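Local coordinates for protein autotransporter adhesin (Vibrio vulnificus, PDB 4ERR) that probably serves as a membrane localization domain, a four-helix bundle that targets an effector domain of a secreted MARTX toxin to host-cell membranes, at residues Leu29-Leu34 against Ile44-Glu49. Sequence-based numbering, arbitrary orientation. Where two conformers were deposited one is given.
Sequences LDQLDL and IAASFE
Q31 reaches from one helix to the backbone of its antiparallel neighbour at A46, bridging the two arms of a helical hairpin in this four-helix-bundle membrane localization domain. Helices 7-37 and 41-60 follow one another after a short turn, and here their local axes run nearly antiparallel and 9.0 Å apart, a spacing that the long side chain of Q31 bridges. CB of Q31 starts toward helix 41-60. CG stands anti to the backbone N (chi1 -172°) and beside the carbonyl carbon. CG and CD both stand 4.0 Å from A46 O, and the bend at chi2 helps turn NE2 to that oxygen, 3.5 Å from A46 CA. There NE2 donates a hydrogen bond of 3.1 Å to A46 O. The donor lies in the plane of the carbonyl, on a lone pair, and comes in from the flank, with a C=O...N angle of 112°, an approach consistent with the carbonyl also serving its own helix. On the glutamine side the oxygen is tilted 16° from the amide plane, a modest departure. Glutamine suits the place because it joins a flexible reach to an uncharged donor. Alanine suits position 46 because its lone methyl lets the amide come close: CB sits 3.7 Å from Q31 NE2 and also faces the backbone of L34, which lies in register with A46. Beyond the two segments, Q31 also touches L50 and K53, A46 packs on V35, and L32 meets L50 and F5 of the second subunit. One turn further along from A46, CB of E49 lies 3.9 Å from Q31 NE2, while its carboxylate end leads away.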
loop_
_atom_site.group_PDB
_atom_site.type_symbol
_atom_site.label_atom_id
_atom_site.label_comp_id
_atom_site.label_asym_id
_atom_site.label_seq_id
_atom_site.Cartn_x
_atom_site.Cartn_y
_atom_site.Cartn_z
ATOM N N LEU B 29 -9.162 -12.035 -2.994
ATOM C CA LEU B 29 -10.530 -11.841 -2.475
ATOM C C LEU B 29 -11.529 -12.857 -3.046
ATOM O O LEU B 29 -12.413 -13.366 -2.333
ATOM C CB LEU B 29 -11.014 -10.432 -2.791
ATOM C CG LEU B 29 -10.312 -9.235 -2.127
ATOM C CD1 LEU B 29 -10.827 -7.932 -2.716
ATOM C CD2 LEU B 29 -10.481 -9.237 -0.603
ATOM N N ASP B 30 -11.401 -13.126 -4.337
ATOM C CA ASP B 30 -12.262 -14.099 -4.996
ATOM C C ASP B 30 -11.991 -15.509 -4.487
ATOM O O ASP B 30 -12.910 -16.270 -4.239
ATOM C CB ASP B 30 -12.102 -14.010 -6.508
ATOM C CG ASP B 30 -12.652 -12.695 -7.096
ATOM O OD1 ASP B 30 -13.295 -11.875 -6.375
ATOM O OD2 ASP B 30 -12.442 -12.500 -8.292
ATOM N N GLN B 31 -10.725 -15.844 -4.284
ATOM C CA GLN B 31 -10.376 -17.167 -3.774
ATOM C C GLN B 31 -10.797 -17.337 -2.310
ATOM O O GLN B 31 -11.224 -18.435 -1.894
ATOM C CB GLN B 31 -8.890 -17.407 -3.924
ATOM C CG GLN B 31 -8.482 -18.825 -3.597
ATOM C CD GLN B 31 -9.027 -19.853 -4.585
ATOM O OE1 GLN B 31 -9.273 -19.558 -5.776
ATOM N NE2 GLN B 31 -9.212 -21.075 -4.096
ATOM N N LEU B 32 -10.714 -16.255 -1.535
ATOM C CA LEU B 32 -11.177 -16.289 -0.150
ATOM C C LEU B 32 -12.684 -16.560 -0.090
ATOM O O LEU B 32 -13.148 -17.342 0.744
ATOM C CB LEU B 32 -10.800 -14.978 0.551
ATOM C CG LEU B 32 -11.188 -14.836 2.018
ATOM C CD1 LEU B 32 -10.539 -15.974 2.815
ATOM C CD2 LEU B 32 -10.708 -13.485 2.570
ATOM N N ASP B 33 -13.457 -15.932 -0.968
ATOM C CA ASP B 33 -14.881 -16.231 -1.032
ATOM C C ASP B 33 -15.102 -17.704 -1.383
ATOM O O ASP B 33 -15.966 -18.332 -0.790
ATOM C CB ASP B 33 -15.595 -15.315 -2.030
ATOM C CG ASP B 33 -16.047 -14.002 -1.422
ATOM O OD1 ASP B 33 -16.423 -13.943 -0.220
ATOM O OD2 ASP B 33 -16.071 -13.039 -2.179
ATOM N N LEU B 34 -14.310 -18.260 -2.319
ATOM C CA LEU B 34 -14.433 -19.710 -2.639
ATOM C C LEU B 34 -14.177 -20.581 -1.406
ATOM O O LEU B 34 -14.901 -21.552 -1.174
ATOM C CB LEU B 34 -13.523 -20.149 -3.795
ATOM C CG LEU B 34 -13.903 -19.541 -5.154
ATOM C CD1 LEU B 34 -12.956 -20.085 -6.223
ATOM C CD2 LEU B 34 -15.377 -19.830 -5.519
ATOM N N ILE B 44 -10.689 -27.550 1.651
ATOM C CA ILE B 44 -9.257 -27.806 1.823
ATOM C C ILE B 44 -8.465 -27.397 0.572
ATOM O O ILE B 44 -7.466 -26.647 0.644
ATOM C CB ILE B 44 -8.983 -29.302 2.118
ATOM C CG1 ILE B 44 -9.565 -29.676 3.491
ATOM C CG2 ILE B 44 -7.469 -29.578 2.058
ATOM C CD1 ILE B 44 -9.643 -31.182 3.753
ATOM N N ALA B 45 -8.913 -27.884 -0.584
ATOM C CA ALA B 45 -8.251 -27.553 -1.839
ATOM C C ALA B 45 -8.218 -26.035 -2.069
ATOM O O ALA B 45 -7.187 -25.469 -2.467
ATOM C CB ALA B 45 -8.925 -28.255 -3.021
ATOM N N ALA B 46 -9.335 -25.374 -1.795
ATOM C CA ALA B 46 -9.429 -23.945 -2.027
ATOM C C ALA B 46 -8.450 -23.183 -1.117
ATOM O O ALA B 46 -7.895 -22.142 -1.523
ATOM C CB ALA B 46 -10.882 -23.460 -1.801
ATOM N N SER B 47 -8.258 -23.693 0.108
ATOM C CA SER B 47 -7.374 -23.058 1.076
ATOM C C SER B 47 -5.919 -23.161 0.659
ATOM O O SER B 47 -5.170 -22.208 0.786
ATOM C CB SER B 47 -7.583 -23.646 2.472
ATOM O OG SER B 47 -8.901 -23.376 2.905
ATOM N N PHE B 48 -5.518 -24.304 0.100
ATOM C CA PHE B 48 -4.163 -24.394 -0.444
ATOM C C PHE B 48 -3.914 -23.372 -1.534
ATOM O O PHE B 48 -2.858 -22.742 -1.590
ATOM C CB PHE B 48 -3.874 -25.790 -0.991
ATOM C CG PHE B 48 -3.454 -26.768 0.066
ATOM C CD1 PHE B 48 -2.147 -26.760 0.541
ATOM C CD2 PHE B 48 -4.355 -27.675 0.614
ATOM C CE1 PHE B 48 -1.736 -27.661 1.511
ATOM C CE2 PHE B 48 -3.933 -28.603 1.607
ATOM C CZ PHE B 48 -2.630 -28.577 2.053
ATOM N N GLU B 49 -4.886 -23.194 -2.417
ATOM C CA GLU B 49 -4.697 -22.257 -3.501
ATOM C C GLU B 49 -4.735 -20.811 -3.032
ATOM O O GLU B 49 -4.030 -19.963 -3.587
ATOM C CB GLU B 49 -5.677 -22.503 -4.639
ATOM C CG GLU B 49 -5.105 -22.054 -5.941
ATOM C CD GLU B 49 -3.873 -22.897 -6.404
ATOM O OE1 GLU B 49 -3.567 -23.963 -5.836
ATOM O OE2 GLU B 49 -3.215 -22.498 -7.351
#